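Local coordinates for trans-4-hydroxy-L-proline dehydratase (PDB 6VXC), which catalyses the radical-based dehydration of trans-4-hydroxy-L-proline to (S)-1-pyrroline-5-carboxylate, a step in the anaerobic breakdown of hydroxyproline, at residues Lys408-Ala413 against Asn743-Tyr748. Residues are numbered along the deposited sequence; the frame is centred on the assembly and turned at random.
Sequences KFLKRA and NLVRAY
L410 meets V745 and R746 where helix 407-418 packs against helix 734-750 in this glycyl radical enzyme, beside the five-stranded mixed sheet, to which strands from both parts of the chain contribute. The touch is narrow: 142 Å² is buried in total, and the closest CA atoms, those of L410 and V745, stay 9.0 Å apart, so between the two segments only side chains touch.

F409 packs on V399 of strand 396-401 and L384 of helix 378-390, which places this side of helix 407-418 on the sheet. With CG of L410 anti to the backbone N (chi1 170°), the side chain extends across the gap, CD1 to V745 and CD2 to R746. CD1 lies 4.2 Å from V745 CG1, a loose apolar contact, while I401 borders both L410 and R746. K411, one residue on, makes a second link between the helices by a salt bridge from NZ to D739 OD1, one turn before N743.

R746 bends at chi2 (-87°), and its side chain slides past L410 in the opposite direction. NH2 bonds Q407 OE1 and T405 O, and NH1 bonds S402 O, at and just before the start of helix 407-418. These bonds fix the guanidinium, while CG, CD and NE lie along L410 CD2. That methyl approaches the guanidinium obliquely, 3.6 Å from R746 NE, and also lies 3.8 Å from R746 CG on the aliphatic chain.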
loop_
_atom_site.group_PDB
_atom_site.type_symbol
_atom_site.label_atom_id
_atom_site.label_comp_id
_atom_site.label_asym_id
_atom_site.label_seq_id
_atom_site.Cartn_x
_atom_site.Cartn_y
_atom_site.Cartn_z
ATOM N N LYS A 408 0.494 17.135 -23.072
ATOM C CA LYS A 408 0.985 18.145 -22.139
ATOM C C LYS A 408 0.934 17.646 -20.696
ATOM O O LYS A 408 1.847 17.912 -19.904
ATOM C CB LYS A 408 0.169 19.431 -22.277
ATOM C CG LYS A 408 0.504 20.497 -21.239
ATOM C CD LYS A 408 -0.344 21.769 -21.417
ATOM C CE LYS A 408 -0.094 22.765 -20.294
ATOM N NZ LYS A 408 -1.082 23.872 -20.309
ATOM N N PHE A 409 -0.134 16.933 -20.333
ATOM C CA PHE A 409 -0.242 16.423 -18.971
ATOM C C PHE A 409 0.833 15.378 -18.704
ATOM O O PHE A 409 1.528 15.430 -17.689
ATOM C CB PHE A 409 -1.637 15.843 -18.738
ATOM C CG PHE A 409 -1.845 15.287 -17.343
ATOM C CD1 PHE A 409 -2.172 16.127 -16.292
ATOM C CD2 PHE A 409 -1.714 13.925 -17.090
ATOM C CE1 PHE A 409 -2.371 15.625 -15.012
ATOM C CE2 PHE A 409 -1.903 13.416 -15.801
ATOM C CZ PHE A 409 -2.236 14.276 -14.758
ATOM N N LEU A 410 1.001 14.431 -19.626
ATOM C CA LEU A 410 2.040 13.425 -19.448
ATOM C C LEU A 410 3.421 14.067 -19.300
ATOM O O LEU A 410 4.212 13.669 -18.435
ATOM C CB LEU A 410 2.014 12.447 -20.625
ATOM C CG LEU A 410 3.182 11.468 -20.736
ATOM C CD1 LEU A 410 3.308 10.579 -19.488
ATOM C CD2 LEU A 410 3.079 10.638 -22.030
ATOM N N LYS A 411 3.730 15.067 -20.135
ATOM C CA LYS A 411 5.065 15.654 -20.092
ATOM C C LYS A 411 5.297 16.422 -18.796
ATOM O O LYS A 411 6.406 16.412 -18.255
ATOM C CB LYS A 411 5.300 16.543 -21.315
ATOM C CG LYS A 411 5.509 15.725 -22.604
ATOM C CD LYS A 411 5.818 16.601 -23.812
ATOM C CE LYS A 411 7.183 17.273 -23.690
ATOM N NZ LYS A 411 7.568 17.939 -24.978
ATOM N N ARG A 412 4.267 17.088 -18.282
ATOM C CA ARG A 412 4.391 17.733 -16.981
ATOM C C ARG A 412 4.691 16.707 -15.889
ATOM O O ARG A 412 5.500 16.966 -14.988
ATOM C CB ARG A 412 3.116 18.511 -16.668
ATOM C CG ARG A 412 3.096 19.164 -15.319
ATOM C CD ARG A 412 3.994 20.386 -15.266
ATOM N NE ARG A 412 3.840 21.082 -13.990
ATOM C CZ ARG A 412 4.769 21.107 -13.048
ATOM N NH1 ARG A 412 5.924 20.489 -13.260
ATOM N NH2 ARG A 412 4.550 21.744 -11.905
ATOM N N ALA A 413 4.027 15.544 -15.943
ATOM C CA ALA A 413 4.343 14.472 -15.000
ATOM C C ALA A 413 5.780 13.991 -15.176
ATOM O O ALA A 413 6.496 13.777 -14.191
ATOM C CB ALA A 413 3.366 13.306 -15.175
ATOM N N ASN A 743 7.729 9.025 -24.218
ATOM C CA ASN A 743 7.560 8.014 -25.245
ATOM C C ASN A 743 7.697 6.610 -24.676
ATOM O O ASN A 743 7.021 5.689 -25.135
ATOM C CB ASN A 743 8.577 8.234 -26.362
ATOM C CG ASN A 743 8.240 9.437 -27.245
ATOM O OD1 ASN A 743 7.161 10.008 -27.142
ATOM N ND2 ASN A 743 9.164 9.801 -28.135
ATOM N N LEU A 744 8.607 6.417 -23.716
ATOM C CA LEU A 744 8.758 5.098 -23.113
ATOM C C LEU A 744 7.487 4.696 -22.365
ATOM O O LEU A 744 7.024 3.555 -22.469
ATOM C CB LEU A 744 9.966 5.088 -22.169
ATOM C CG LEU A 744 10.373 3.711 -21.613
ATOM C CD1 LEU A 744 11.036 2.858 -22.696
ATOM C CD2 LEU A 744 11.238 3.799 -20.374
ATOM N N VAL A 745 6.902 5.634 -21.631
ATOM C CA VAL A 745 5.648 5.366 -20.929
ATOM C C VAL A 745 4.565 4.956 -21.919
ATOM O O VAL A 745 3.890 3.937 -21.733
ATOM C CB VAL A 745 5.237 6.588 -20.091
ATOM C CG1 VAL A 745 3.844 6.399 -19.489
ATOM C CG2 VAL A 745 6.252 6.817 -18.983
ATOM N N ARG A 746 4.395 5.751 -22.987
ATOM C CA ARG A 746 3.394 5.472 -24.020
ATOM C C ARG A 746 3.647 4.136 -24.709
ATOM O O ARG A 746 2.701 3.412 -25.043
ATOM C CB ARG A 746 3.380 6.583 -25.085
ATOM C CG ARG A 746 2.887 7.944 -24.654
ATOM C CD ARG A 746 1.403 8.086 -24.781
ATOM N NE ARG A 746 0.997 9.480 -24.665
ATOM C CZ ARG A 746 -0.191 9.852 -24.205
ATOM N NH1 ARG A 746 -1.064 8.927 -23.823
ATOM N NH2 ARG A 746 -0.495 11.134 -24.084
ATOM N N ALA A 747 4.910 3.835 -25.006
ATOM C CA ALA A 747 5.219 2.579 -25.670
ATOM C C ALA A 747 4.829 1.406 -24.786
ATOM O O ALA A 747 4.114 0.497 -25.217
ATOM C CB ALA A 747 6.706 2.513 -26.022
ATOM N N TYR A 748 5.245 1.445 -23.524
ATOM C CA TYR A 748 4.907 0.364 -22.610
ATOM C C TYR A 748 3.398 0.222 -22.493
ATOM O O TYR A 748 2.859 -0.880 -22.608
ATOM C CB TYR A 748 5.528 0.628 -21.235
ATOM C CG TYR A 748 5.385 -0.523 -20.247
ATOM C CD1 TYR A 748 5.560 -1.850 -20.652
ATOM C CD2 TYR A 748 5.104 -0.279 -18.903
ATOM C CE1 TYR A 748 5.446 -2.898 -19.742
ATOM C CE2 TYR A 748 4.984 -1.320 -17.987
ATOM C CZ TYR A 748 5.155 -2.627 -18.408
ATOM O OH TYR A 748 5.030 -3.669 -17.505
#